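Local atomic coordinates of DUF4974 domain-containing protein (Parabacteroides distasonis, PDB entry 4M0N), a protein that probably acts as a sigma-factor antagonist of the FecR type, the chain here being the part of a probable membrane protein that carries the FecR and FecR C-terminal domains. Residues 111-115 / 127-131; 104-110 / 131-137; 188-192 / 226-230. The protein carries 1 engineered substitution. One frame throughout, in Å; residues are numbered along the deposited sequence. Where two conformers were deposited one is given.

Contact 1 of 3, residues 111-115 / 127-131; sequences VRTGK and LLPNE
With CG1 of Val111 opposite its own backbone N (chi1 -178°) and CG2 beside that N, the fork of the valine straddles the carbonyl oxygen of Leu128. CG2 meets Leu127 CB at 3.5 Å, CB lies 3.3 Å from Leu128 O, and CG1 reaches the carbonyl carbon of Leu128. The main chain of Val111 grips the other loop twice: its N donates almost straight to Glu131 O (3.1 Å, 169° at the hydrogen), and its O takes the N-H of Asn130 at 2.8 Å. That second donor belongs to a type II beta turn, Leu128 to Glu131, closed by Glu131 N on Leu128 O and braced by Leu128 N on Glu131 OE1. Both loops join strands of the two sheets of the FecR domain, and the chain turns its corner at Arg112 and Thr113, a classic beta bulge against Ser95. With an alanine in place of Val111 both backbone bonds remain, but a gap would probably open beside Leu127 CB and the carbonyl of Leu128. Farther along, toward the solvent-exposed side, Pro129 CD sits 3.2 Å from Gly114 O, and Leu128 CD2 lies alongside the extended Lys115 chain, touching its CG at 3.7 Å.

Contact 2 of 3, residues 104-110 / 131-137; sequences DELMAVS and EQIIVNN. With EDO (1,2-ethanediol), chain C.
The side-chain amide of Gln132 has Ser110 OG close to its own plane: NE2 donates to it at 2.9 Å (163° at the hydrogen). CG of Gln132 stands opposite its backbone N (chi1 173°) and the chain runs on extended, which stands the amide out from the sheet, where Ser110 OG can meet it. At the far end, the amide of Asn137 likewise has its acceptor near its own plane: ND2 gives a 2.8 Å bond to Asp104 O, although it stands above the plane of that carbonyl. The same ND2 donates to a water that also lies in hydrogen-bonding reach of Leu106 O, while Asn137 OD1 is held by Gln86. The amide of Asn136 has Leu106 CD2 3.7 Å from its ND2, which also makes a weak bond to a 1,2-ethanediol, probably from the crystallisation liquor, while its OD1 is taken up by Thr138 OG1. Between these ends, strands 106-110 and 131-136 are antiparallel neighbours in the seven-stranded sheet of the FecR domain, their axes 4.5 Å apart. Met107 with Val135 and Val109 with Ile133 are the hydrogen-bonded pairs, each closed by two backbone bonds; Asn137 N on Glu105 O, at 2.7 Å, adds one more beyond the strand end. Leu106, Ala108 and Ile134 share a face with Ser110 and Gln132, which also meet Val152 of helix 149-152; there Leu106 CD2 packs on Ile134 CG2 at 3.9 Å. On the other face Met107 SD, its chain bent at chi2 (-93°), touches Val135 CG2 at 4.1 Å, while Val109 and Ile133 lie against Val118.

Contact 3 of 3, residues 188-192 / 226-230; sequences VVFDD and VLYKT
Lys229 reaches across to Asp192 and Val189 just beyond the end of strand 224-228, the middle strand of the small three-stranded sheet in the FecR C-terminal domain. The loop it meets, 188-192, lies between strands 182-184 and 193-199 and runs nearly at right angles to the strand end (97° between the short directions). The charged interaction is a salt bridge: Lys229 NZ lies 2.9 Å from Asp192 OD1, on the syn lone pair of that oxygen. Carboxylate and ammonium group reach for each other from the two segments, and OD2 stays farther from the ammonium group. A second hydrogen bond goes from NZ to Val189 O, also 2.9 Å, in the plane of the carbonyl. Two acceptors of one loop thus grip a single ammonium group, and the carbonyl would be expected to add to the negative potential around it. The lysine can span the distance because its chain is extended beyond CG, chi2 to chi4 all near 180°.

Apolar contact runs along the methylenes of this lysine. Val188 CG1, opposite its backbone N (chi1 175°), lies against CB of Lys229 at 3.7 Å, with CG and CD almost as near. Phe190 runs antiparallel to the lysine chain, its CD1 coming to 4.2 Å from CE.

The ring of Phe190 also meets backbone: its edge faces CA and N of Tyr228, which lie near the ring plane. Leu184 of strand 182-184 and Ile167 of helix 167-178 also touch this ring, tying it into the domain. At its tip, Phe190 CZ comes to 3.5 Å from Leu227 O and to 4.2 Å from Leu227 CB.

Overall arrangement
Contacts 1 and 2 are neighbours in the FecR domain and share Glu131: the strand pair 104-110 / 131-137 runs on into the corner of 111-115 / 127-131. Their centres are 14 Å apart, and they meet where Leu127 CD1 packs on Ile133 CD1 at 3.6 Å. Contact 3 belongs to the C-terminal domain, its centre about 24 Å from that of contact 2 and 35 Å from that of contact 1, which lies on the opposite side of the chain's centre. Asp104 of contact 2 links the two domains, its OD1 salt-bridged to Arg176 and hydrogen-bonded to His172 of helix 167-178. Its side chain lies about 8 Å from a bound magnesium ion, while contacts 1 and 3 lie away from the metal site.

Contact 1 of 3, residues 111-115 / 127-131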
ATOM      1  N   VAL A 111       2.592   8.833   6.709  1.00 14.23           N
ATOM      2  CA  VAL A 111       3.822   9.610   6.786  1.00 14.82           C
ATOM      3  C   VAL A 111       4.758   9.029   7.837  1.00 15.15           C
ATOM      4  O   VAL A 111       4.354   8.795   8.964  1.00 16.02           O
ATOM      5  CB  VAL A 111       3.550  11.088   7.150  1.00 15.11           C
ATOM      6  CG1 VAL A 111       4.842  11.874   7.183  1.00 15.75           C
ATOM      7  CG2 VAL A 111       2.546  11.696   6.183  1.00 16.54           C
ATOM      8  N   ARG A 112       5.988   8.749   7.434  1.00 16.02           N
ATOM      9  CA  ARG A 112       7.004   8.279   8.353  1.00 16.91           C
ATOM     10  C   ARG A 112       7.830   9.430   8.931  1.00 19.22           C
ATOM     11  O   ARG A 112       8.031   9.523  10.142  1.00 17.68           O
ATOM     12  CB  ARG A 112       7.919   7.295   7.661  1.00 18.74           C
ATOM     13  CG  ARG A 112       8.968   6.690   8.574  1.00 21.58           C
ATOM     14  CD  ARG A 112       8.454   5.394   9.158  1.00 29.44           C
ATOM     15  NE  ARG A 112       9.459   4.652   9.910  1.00 33.58           N
ATOM     16  CZ  ARG A 112       9.801   4.892  11.176  1.00 38.30           C
ATOM     17  NH1 ARG A 112       9.218   5.854  11.887  1.00 36.65           N
ATOM     18  NH2 ARG A 112      10.737   4.139  11.748  1.00 42.48           N
ATOM     19  N   THR A 113       8.317  10.301   8.053  1.00 17.13           N
ATOM     20  CA  THR A 113       9.084  11.457   8.467  1.00 19.94           C
ATOM     21  C   THR A 113       8.673  12.656   7.623  1.00 18.46           C
ATOM     22  O   THR A 113       8.233  12.508   6.507  1.00 17.71           O
ATOM     23  CB  THR A 113      10.612  11.225   8.327  1.00 22.29           C
ATOM     24  OG1 THR A 113      10.979  11.153   6.951  1.00 25.23           O
ATOM     25  CG2 THR A 113      11.005   9.924   8.961  1.00 24.41           C
ATOM     26  N   GLY A 114       8.806  13.853   8.173  1.00 19.84           N
ATOM     27  CA  GLY A 114       8.551  15.076   7.420  1.00 19.67           C
ATOM     28  C   GLY A 114       7.078  15.435   7.341  1.00 21.38           C
ATOM     29  O   GLY A 114       6.256  14.920   8.109  1.00 21.33           O
ATOM     30  N   LYS A 115       6.738  16.264   6.348  1.00 19.13           N
ATOM     31  CA  LYS A 115       5.408  16.858   6.194  1.00 19.47           C
ATOM     32  C   LYS A 115       4.966  16.586   4.772  1.00 19.90           C
ATOM     33  O   LYS A 115       5.752  16.722   3.837  1.00 19.71           O
ATOM     34  CB  LYS A 115       5.440  18.362   6.474  1.00 23.41           C
ATOM     35  CG  LYS A 115       5.800  18.661   7.917  1.00 24.85           C
ATOM     36  CD  LYS A 115       5.696  20.127   8.249  1.00 28.04           C
ATOM     37  CE  LYS A 115       6.199  20.379   9.655  1.00 28.90           C
ATOM     38  NZ  LYS A 115       5.983  21.780  10.056  1.00 29.67           N
ATOM     39  N   LEU A 127      -0.309  16.298   6.410  1.00 17.56           N
ATOM     40  CA  LEU A 127      -0.090  15.167   7.311  1.00 19.88           C
ATOM     41  C   LEU A 127       1.294  15.257   7.899  1.00 18.90           C
ATOM     42  O   LEU A 127       2.224  15.713   7.243  1.00 19.36           O
ATOM     43  CB  LEU A 127      -0.174  13.871   6.550  1.00 18.27           C
ATOM     44  CG  LEU A 127      -1.550  13.518   5.984  1.00 20.07           C
ATOM     45  CD1 LEU A 127      -1.346  12.259   5.168  1.00 20.38           C
ATOM     46  CD2 LEU A 127      -2.585  13.342   7.079  1.00 19.58           C
ATOM     47  N   LEU A 128       1.394  14.818   9.150  1.00 17.24           N
ATOM     48  CA  LEU A 128       2.637  14.741   9.869  1.00 16.67           C
ATOM     49  C   LEU A 128       2.971  13.277  10.178  1.00 15.48           C
ATOM     50  O   LEU A 128       2.181  12.383   9.899  1.00 14.99           O
ATOM     51  CB  LEU A 128       2.456  15.494  11.195  1.00 17.15           C
ATOM     52  CG  LEU A 128       2.177  16.988  11.104  1.00 20.86           C
ATOM     53  CD1 LEU A 128       1.820  17.491  12.511  1.00 23.33           C
ATOM     54  CD2 LEU A 128       3.432  17.641  10.575  1.00 22.31           C
ATOM     55  N   PRO A 129       4.162  13.037  10.776  1.00 16.09           N
ATOM     56  CA  PRO A 129       4.541  11.652  11.035  1.00 15.88           C
ATOM     57  C   PRO A 129       3.530  10.882  11.857  1.00 15.62           C
ATOM     58  O   PRO A 129       2.951  11.387  12.808  1.00 16.02           O
ATOM     59  CB  PRO A 129       5.890  11.797  11.746  1.00 16.84           C
ATOM     60  CG  PRO A 129       6.476  13.034  11.115  1.00 16.92           C
ATOM     61  CD  PRO A 129       5.285  13.953  11.033  1.00 17.53           C
ATOM     62  N   ASN A 130       3.290   9.657  11.424  1.00 14.66           N
ATOM     63  CA  ASN A 130       2.330   8.756  12.045  1.00 15.49           C
ATOM     64  C   ASN A 130       0.878   9.238  11.983  1.00 14.44           C
ATOM     65  O   ASN A 130       0.058   8.897  12.820  1.00 16.30           O
ATOM     66  CB  ASN A 130       2.781   8.350  13.423  1.00 16.62           C
ATOM     67  CG  ASN A 130       4.185   7.767  13.399  1.00 19.56           C
ATOM     68  OD1 ASN A 130       4.502   6.958  12.527  1.00 16.42           O
ATOM     69  ND2 ASN A 130       5.046   8.281  14.229  1.00 21.29           N
ATOM     70  N   GLU A 131       0.606  10.070  10.981  1.00 14.81           N
ATOM     71  CA  GLU A 131      -0.734  10.356  10.513  1.00 15.01           C
ATOM     72  C   GLU A 131      -0.924   9.706   9.149  1.00 14.64           C
ATOM     73  O   GLU A 131       0.032   9.421   8.428  1.00 15.38           O
ATOM     74  CB  GLU A 131      -0.942  11.872  10.411  1.00 15.06           C
ATOM     75  CG  GLU A 131      -0.778  12.580  11.740  1.00 17.66           C
ATOM     76  CD  GLU A 131      -1.251  14.037  11.675  1.00 20.59           C
ATOM     77  OE1 GLU A 131      -0.972  14.699  10.639  1.00 18.47           O
ATOM     78  OE2 GLU A 131      -1.903  14.491  12.646  1.00 20.97           O
TER

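Contact 2 of 3, residues 104-110 / 131-137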
ATOM      1  N   ASP A 104      -7.876  -2.276  -5.359  1.00 16.80           N
ATOM      2  CA  ASP A 104      -8.246  -2.311  -3.945  1.00 16.13           C
ATOM      3  C   ASP A 104      -9.359  -1.299  -3.675  1.00 18.69           C
ATOM      4  O   ASP A 104      -9.488  -0.297  -4.371  1.00 17.52           O
ATOM      5  CB  ASP A 104      -7.072  -1.939  -3.040  1.00 16.26           C
ATOM      6  CG  ASP A 104      -6.004  -3.033  -2.929  1.00 16.13           C
ATOM      7  OD1 ASP A 104      -6.105  -4.064  -3.646  1.00 17.35           O
ATOM      8  OD2 ASP A 104      -5.054  -2.835  -2.099  1.00 17.54           O
ATOM      9  N   GLU A 105     -10.112  -1.563  -2.630  1.00 18.75           N
ATOM     10  CA  GLU A 105     -11.170  -0.659  -2.202  0.50 20.43           C
ATOM     11  C   GLU A 105     -10.593   0.566  -1.492  1.00 17.79           C
ATOM     12  O   GLU A 105     -11.232   1.612  -1.484  1.00 18.61           O
ATOM     13  CB  GLU A 105     -12.221  -1.372  -1.327  0.50 24.30           C
ATOM     14  CG  GLU A 105     -11.772  -1.852   0.043  0.50 25.69           C
ATOM     15  CD  GLU A 105     -12.933  -2.247   0.948  0.50 28.74           C
ATOM     16  OE1 GLU A 105     -13.847  -2.961   0.479  0.50 32.03           O
ATOM     17  OE2 GLU A 105     -12.927  -1.844   2.134  0.50 34.19           O
ATOM     18  N   LEU A 106      -9.398   0.451  -0.911  1.00 16.65           N
ATOM     19  CA  LEU A 106      -8.825   1.561  -0.175  1.00 16.60           C
ATOM     20  C   LEU A 106      -7.517   2.047  -0.754  1.00 17.03           C
ATOM     21  O   LEU A 106      -6.752   1.259  -1.325  1.00 19.45           O
ATOM     22  CB  LEU A 106      -8.577   1.182   1.277  1.00 20.67           C
ATOM     23  CG  LEU A 106      -9.727   0.595   2.086  1.00 24.58           C
ATOM     24  CD1 LEU A 106      -9.246   0.094   3.445  1.00 29.96           C
ATOM     25  CD2 LEU A 106     -10.787   1.660   2.251  1.00 24.70           C
ATOM     26  N   MET A 107      -7.269   3.348  -0.595  1.00 14.11           N
ATOM     27  CA  MET A 107      -5.993   3.965  -0.853  1.00 13.67           C
ATOM     28  C   MET A 107      -5.554   4.672   0.435  1.00 13.74           C
ATOM     29  O   MET A 107      -6.382   5.174   1.166  1.00 14.45           O
ATOM     30  CB  MET A 107      -6.160   4.948  -2.002  1.00 15.98           C
ATOM     31  CG  MET A 107      -4.974   5.783  -2.353  1.00 19.59           C
ATOM     32  SD  MET A 107      -4.906   7.379  -1.536  1.00 25.94           S
ATOM     33  CE  MET A 107      -3.588   8.048  -2.552  1.00 24.40           C
ATOM     34  N   ALA A 108      -4.274   4.610   0.749  1.00 12.67           N
ATOM     35  CA  ALA A 108      -3.790   5.243   1.973  1.00 13.77           C
ATOM     36  C   ALA A 108      -2.419   5.838   1.804  1.00 14.56           C
ATOM     37  O   ALA A 108      -1.520   5.235   1.183  1.00 13.51           O
ATOM     38  CB  ALA A 108      -3.753   4.272   3.136  1.00 15.33           C
ATOM     39  N   VAL A 109      -2.255   7.024   2.395  1.00 13.84           N
ATOM     40  CA  VAL A 109      -0.978   7.700   2.476  1.00 13.28           C
ATOM     41  C   VAL A 109      -0.606   7.842   3.944  1.00 12.66           C
ATOM     42  O   VAL A 109      -1.407   8.294   4.749  1.00 13.49           O
ATOM     43  CB  VAL A 109      -1.053   9.103   1.830  1.00 14.43           C
ATOM     44  CG1 VAL A 109       0.253   9.859   1.980  1.00 14.69           C
ATOM     45  CG2 VAL A 109      -1.473   8.974   0.363  1.00 15.70           C
ATOM     46  N   SER A 110       0.597   7.391   4.281  1.00 12.71           N
ATOM     47  CA  SER A 110       1.043   7.273   5.681  1.00 13.69           C
ATOM     48  C   SER A 110       2.425   7.876   5.795  1.00 13.77           C
ATOM     49  O   SER A 110       3.333   7.503   5.054  1.00 14.15           O
ATOM     50  CB  SER A 110       1.107   5.816   6.092  1.00 14.72           C
ATOM     51  OG  SER A 110      -0.093   5.093   5.800  1.00 14.56           O
ATOM     52  N   GLU A 131       0.606  10.070  10.981  1.00 14.81           N
ATOM     53  CA  GLU A 131      -0.734  10.356  10.513  1.00 15.01           C
ATOM     54  C   GLU A 131      -0.924   9.706   9.149  1.00 14.64           C
ATOM     55  O   GLU A 131       0.032   9.421   8.428  1.00 15.38           O
ATOM     56  CB  GLU A 131      -0.942  11.872  10.411  1.00 15.06           C
ATOM     57  CG  GLU A 131      -0.778  12.580  11.740  1.00 17.66           C
ATOM     58  CD  GLU A 131      -1.251  14.037  11.675  1.00 20.59           C
ATOM     59  OE1 GLU A 131      -0.972  14.699  10.639  1.00 18.47           O
ATOM     60  OE2 GLU A 131      -1.903  14.491  12.646  1.00 20.97           O
ATOM     61  N   GLN A 132      -2.176   9.448   8.821  1.00 15.33           N
ATOM     62  CA  GLN A 132      -2.524   8.736   7.634  1.00 14.98           C
ATOM     63  C   GLN A 132      -3.830   9.271   7.099  1.00 15.06           C
ATOM     64  O   GLN A 132      -4.665   9.706   7.864  1.00 16.17           O
ATOM     65  CB  GLN A 132      -2.711   7.263   8.051  1.00 18.93           C
ATOM     66  CG  GLN A 132      -3.242   6.285   7.067  1.00 26.60           C
ATOM     67  CD  GLN A 132      -3.329   4.911   7.686  1.00 19.98           C
ATOM     68  OE1 GLN A 132      -4.218   4.604   8.516  1.00 19.62           O
ATOM     69  NE2 GLN A 132      -2.412   4.081   7.290  1.00 20.04           N
ATOM     70  N   ILE A 133      -3.990   9.196   5.783  1.00 15.21           N
ATOM     71  CA  ILE A 133      -5.274   9.415   5.129  0.50 14.68           C
ATOM     72  C   ILE A 133      -5.656   8.128   4.419  1.00 14.61           C
ATOM     73  O   ILE A 133      -4.814   7.487   3.773  1.00 13.68           O
ATOM     74  CB  ILE A 133      -5.198  10.558   4.123  0.50 13.78           C
ATOM     75  CG1 ILE A 133      -5.116  11.893   4.879  0.50 14.20           C
ATOM     76  CG2 ILE A 133      -6.380  10.536   3.149  0.50 14.65           C
ATOM     77  CD1 ILE A 133      -4.640  12.988   3.971  0.50 14.92           C
ATOM     78  N   ILE A 134      -6.907   7.717   4.608  1.00 15.56           N
ATOM     79  CA  ILE A 134      -7.458   6.560   3.938  1.00 14.39           C
ATOM     80  C   ILE A 134      -8.559   7.092   3.055  1.00 15.74           C
ATOM     81  O   ILE A 134      -9.490   7.760   3.543  1.00 18.49           O
ATOM     82  CB  ILE A 134      -7.990   5.501   4.924  1.00 16.21           C
ATOM     83  CG1 ILE A 134      -6.874   5.073   5.918  1.00 18.68           C
ATOM     84  CG2 ILE A 134      -8.566   4.309   4.146  1.00 18.37           C
ATOM     85  CD1 ILE A 134      -7.282   4.005   6.928  1.00 25.02           C
ATOM     86  N   VAL A 135      -8.483   6.782   1.763  1.00 16.19           N
ATOM     87  CA  VAL A 135      -9.548   7.086   0.812  1.00 16.67           C
ATOM     88  C   VAL A 135     -10.257   5.798   0.442  1.00 17.41           C
ATOM     89  O   VAL A 135      -9.630   4.809   0.089  1.00 16.07           O
ATOM     90  CB  VAL A 135      -8.994   7.748  -0.465  1.00 19.91           C
ATOM     91  CG1 VAL A 135     -10.064   7.899  -1.552  1.00 23.95           C
ATOM     92  CG2 VAL A 135      -8.398   9.091  -0.134  1.00 20.43           C
ATOM     93  N   ASN A 136     -11.571   5.819   0.506  1.00 16.84           N
ATOM     94  CA  ASN A 136     -12.324   4.654   0.103  1.00 18.50           C
ATOM     95  C   ASN A 136     -12.746   4.867  -1.373  1.00 20.19           C
ATOM     96  O   ASN A 136     -13.511   5.764  -1.716  1.00 21.70           O
ATOM     97  CB  ASN A 136     -13.480   4.457   1.079  1.00 21.12           C
ATOM     98  CG  ASN A 136     -14.193   3.143   0.889  1.00 24.25           C
ATOM     99  OD1 ASN A 136     -14.556   2.780  -0.215  1.00 23.42           O
ATOM    100  ND2 ASN A 136     -14.400   2.431   1.974  1.00 27.78           N
ATOM    101  N   ASN A 137     -12.223   4.026  -2.248  1.00 18.76           N
ATOM    102  CA  ASN A 137     -12.467   4.133  -3.687  1.00 22.22           C
ATOM    103  C   ASN A 137     -13.890   3.765  -4.055  1.00 24.44           C
ATOM    104  O   ASN A 137     -14.359   4.066  -5.171  1.00 27.27           O
ATOM    105  CB  ASN A 137     -11.547   3.180  -4.451  1.00 22.19           C
ATOM    106  CG  ASN A 137     -10.106   3.530  -4.335  1.00 21.08           C
ATOM    107  OD1 ASN A 137      -9.723   4.708  -4.424  1.00 21.19           O
ATOM    108  ND2 ASN A 137      -9.262   2.498  -4.151  1.00 21.11           N
TER
HETATM  109  C1  EDO C 402     -12.961   5.481   4.729  1.00 38.56           C
HETATM  110  O1  EDO C 402     -14.047   4.575   4.467  1.00 34.32           O
HETATM  111  C2  EDO C 402     -11.754   4.697   5.225  1.00 35.72           C
HETATM  112  O2  EDO C 402     -12.114   3.861   6.327  1.00 41.55           O
HETATM  113  O   HOH W   1      -6.392   2.106  -4.020  1.00 16.08           O

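Contact 3 of 3, residues 188-192 / 226-230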
ATOM      1  N   VAL A 188     -20.442 -17.369   1.433  1.00 45.81           N
ATOM      2  CA  VAL A 188     -20.121 -17.137   2.835  1.00 45.45           C
ATOM      3  C   VAL A 188     -19.984 -15.638   3.073  1.00 41.70           C
ATOM      4  O   VAL A 188     -19.427 -14.911   2.241  1.00 37.86           O
ATOM      5  CB  VAL A 188     -18.808 -17.876   3.213  1.00 45.43           C
ATOM      6  CG1 VAL A 188     -18.375 -17.563   4.636  1.00 44.50           C
ATOM      7  CG2 VAL A 188     -18.985 -19.385   3.050  1.00 48.64           C
ATOM      8  N   VAL A 189     -20.483 -15.170   4.211  1.00 41.52           N
ATOM      9  CA  VAL A 189     -20.275 -13.775   4.584  1.00 39.97           C
ATOM     10  C   VAL A 189     -18.874 -13.542   5.154  1.00 40.72           C
ATOM     11  O   VAL A 189     -18.453 -14.220   6.095  1.00 40.45           O
ATOM     12  CB  VAL A 189     -21.313 -13.283   5.602  1.00 41.92           C
ATOM     13  CG1 VAL A 189     -20.967 -11.869   6.055  1.00 41.28           C
ATOM     14  CG2 VAL A 189     -22.699 -13.337   4.985  1.00 43.00           C
ATOM     15  N   PHE A 190     -18.185 -12.553   4.597  1.00 38.50           N
ATOM     16  CA  PHE A 190     -16.838 -12.163   5.051  1.00 41.25           C
ATOM     17  C   PHE A 190     -16.813 -10.699   5.488  1.00 38.49           C
ATOM     18  O   PHE A 190     -16.335  -9.828   4.763  1.00 38.20           O
ATOM     19  CB  PHE A 190     -15.801 -12.408   3.951  1.00 40.75           C
ATOM     20  CG  PHE A 190     -15.474 -13.861   3.747  1.00 41.15           C
ATOM     21  CD1 PHE A 190     -14.552 -14.495   4.569  1.00 39.95           C
ATOM     22  CD2 PHE A 190     -16.075 -14.586   2.732  1.00 40.87           C
ATOM     23  CE1 PHE A 190     -14.240 -15.829   4.383  1.00 41.32           C
ATOM     24  CE2 PHE A 190     -15.777 -15.929   2.552  1.00 41.18           C
ATOM     25  CZ  PHE A 190     -14.856 -16.549   3.377  1.00 38.83           C
ATOM     26  N   ASP A 191     -17.326 -10.459   6.688  1.00 44.26           N
ATOM     27  CA  ASP A 191     -17.450  -9.111   7.239  1.00 49.40           C
ATOM     28  C   ASP A 191     -16.317  -8.811   8.223  1.00 44.85           C
ATOM     29  O   ASP A 191     -16.391  -7.853   8.991  1.00 49.99           O
ATOM     30  CB  ASP A 191     -18.807  -8.996   7.949  1.00 54.19           C
ATOM     31  CG  ASP A 191     -19.436  -7.623   7.811  1.00 64.46           C
ATOM     32  OD1 ASP A 191     -18.823  -6.619   8.249  1.00 56.95           O
ATOM     33  OD2 ASP A 191     -20.572  -7.559   7.285  1.00 70.74           O
ATOM     34  N   ASP A 192     -15.256  -9.609   8.184  1.00 40.24           N
ATOM     35  CA  ASP A 192     -14.253  -9.592   9.245  1.00 37.83           C
ATOM     36  C   ASP A 192     -13.250  -8.443   9.092  1.00 33.14           C
ATOM     37  O   ASP A 192     -12.944  -7.992   7.988  1.00 31.11           O
ATOM     38  CB  ASP A 192     -13.493 -10.914   9.282  1.00 38.16           C
ATOM     39  CG  ASP A 192     -14.413 -12.118   9.273  1.00 40.92           C
ATOM     40  OD1 ASP A 192     -15.018 -12.397   8.212  1.00 41.24           O
ATOM     41  OD2 ASP A 192     -14.517 -12.789  10.324  1.00 38.13           O
ATOM     42  N   VAL A 226      -8.938 -21.166  -1.635  1.00 34.56           N
ATOM     43  CA  VAL A 226     -10.309 -20.718  -1.366  1.00 35.14           C
ATOM     44  C   VAL A 226     -10.524 -20.587   0.139  1.00 34.50           C
ATOM     45  O   VAL A 226     -10.213 -21.502   0.892  1.00 35.89           O
ATOM     46  CB  VAL A 226     -11.337 -21.715  -1.921  1.00 38.50           C
ATOM     47  CG1 VAL A 226     -12.757 -21.233  -1.636  1.00 42.08           C
ATOM     48  CG2 VAL A 226     -11.121 -21.938  -3.418  1.00 38.64           C
ATOM     49  N   LEU A 227     -11.034 -19.440   0.573  1.00 33.99           N
ATOM     50  CA  LEU A 227     -11.323 -19.210   1.985  1.00 34.57           C
ATOM     51  C   LEU A 227     -12.792 -19.471   2.225  1.00 35.50           C
ATOM     52  O   LEU A 227     -13.624 -19.180   1.363  1.00 35.00           O
ATOM     53  CB  LEU A 227     -11.000 -17.773   2.401  1.00 33.92           C
ATOM     54  CG  LEU A 227      -9.548 -17.316   2.259  1.00 35.06           C
ATOM     55  CD1 LEU A 227      -9.335 -15.928   2.864  1.00 33.11           C
ATOM     56  CD2 LEU A 227      -8.586 -18.319   2.889  1.00 34.69           C
ATOM     57  N   TYR A 228     -13.106 -20.040   3.383  1.00 35.27           N
ATOM     58  CA  TYR A 228     -14.483 -20.390   3.696  1.00 36.49           C
ATOM     59  C   TYR A 228     -14.719 -20.409   5.205  1.00 38.49           C
ATOM     60  O   TYR A 228     -13.809 -20.117   5.990  1.00 36.06           O
ATOM     61  CB  TYR A 228     -14.845 -21.725   3.044  1.00 38.01           C
ATOM     62  CG  TYR A 228     -14.135 -22.904   3.640  1.00 37.94           C
ATOM     63  CD1 TYR A 228     -12.820 -23.213   3.290  1.00 36.25           C
ATOM     64  CD2 TYR A 228     -14.794 -23.745   4.547  1.00 40.07           C
ATOM     65  CE1 TYR A 228     -12.176 -24.314   3.849  1.00 37.90           C
ATOM     66  CE2 TYR A 228     -14.163 -24.835   5.106  1.00 40.48           C
ATOM     67  CZ  TYR A 228     -12.859 -25.119   4.761  1.00 39.26           C
ATOM     68  OH  TYR A 228     -12.271 -26.209   5.350  1.00 40.48           O
ATOM     69  N   LYS A 229     -15.965 -20.692   5.588  1.00 39.86           N
ATOM     70  CA  LYS A 229     -16.366 -20.819   6.992  1.00 40.78           C
ATOM     71  C   LYS A 229     -17.287 -22.020   7.095  1.00 45.74           C
ATOM     72  O   LYS A 229     -17.824 -22.478   6.090  1.00 47.96           O
ATOM     73  CB  LYS A 229     -17.109 -19.564   7.492  1.00 38.73           C
ATOM     74  CG  LYS A 229     -16.234 -18.338   7.686  1.00 37.22           C
ATOM     75  CD  LYS A 229     -17.026 -17.100   8.108  1.00 37.52           C
ATOM     76  CE  LYS A 229     -16.124 -15.868   8.182  1.00 37.15           C
ATOM     77  NZ  LYS A 229     -16.856 -14.595   8.465  1.00 37.96           N
ATOM     78  N   THR A 230     -17.450 -22.513   8.320  1.00 50.70           N
ATOM     79  CA  THR A 230     -18.386 -23.602   8.645  1.00 55.84           C
ATOM     80  C   THR A 230     -18.734 -23.557  10.138  1.00 61.29           C
ATOM     81  O   THR A 230     -17.886 -23.222  10.965  1.00 63.60           O
ATOM     82  CB  THR A 230     -17.790 -24.991   8.325  1.00 59.73           C
ATOM     83  OG1 THR A 230     -16.397 -25.000   8.659  1.00 54.93           O
ATOM     84  CG2 THR A 230     -17.963 -25.356   6.840  1.00 62.00           C
TER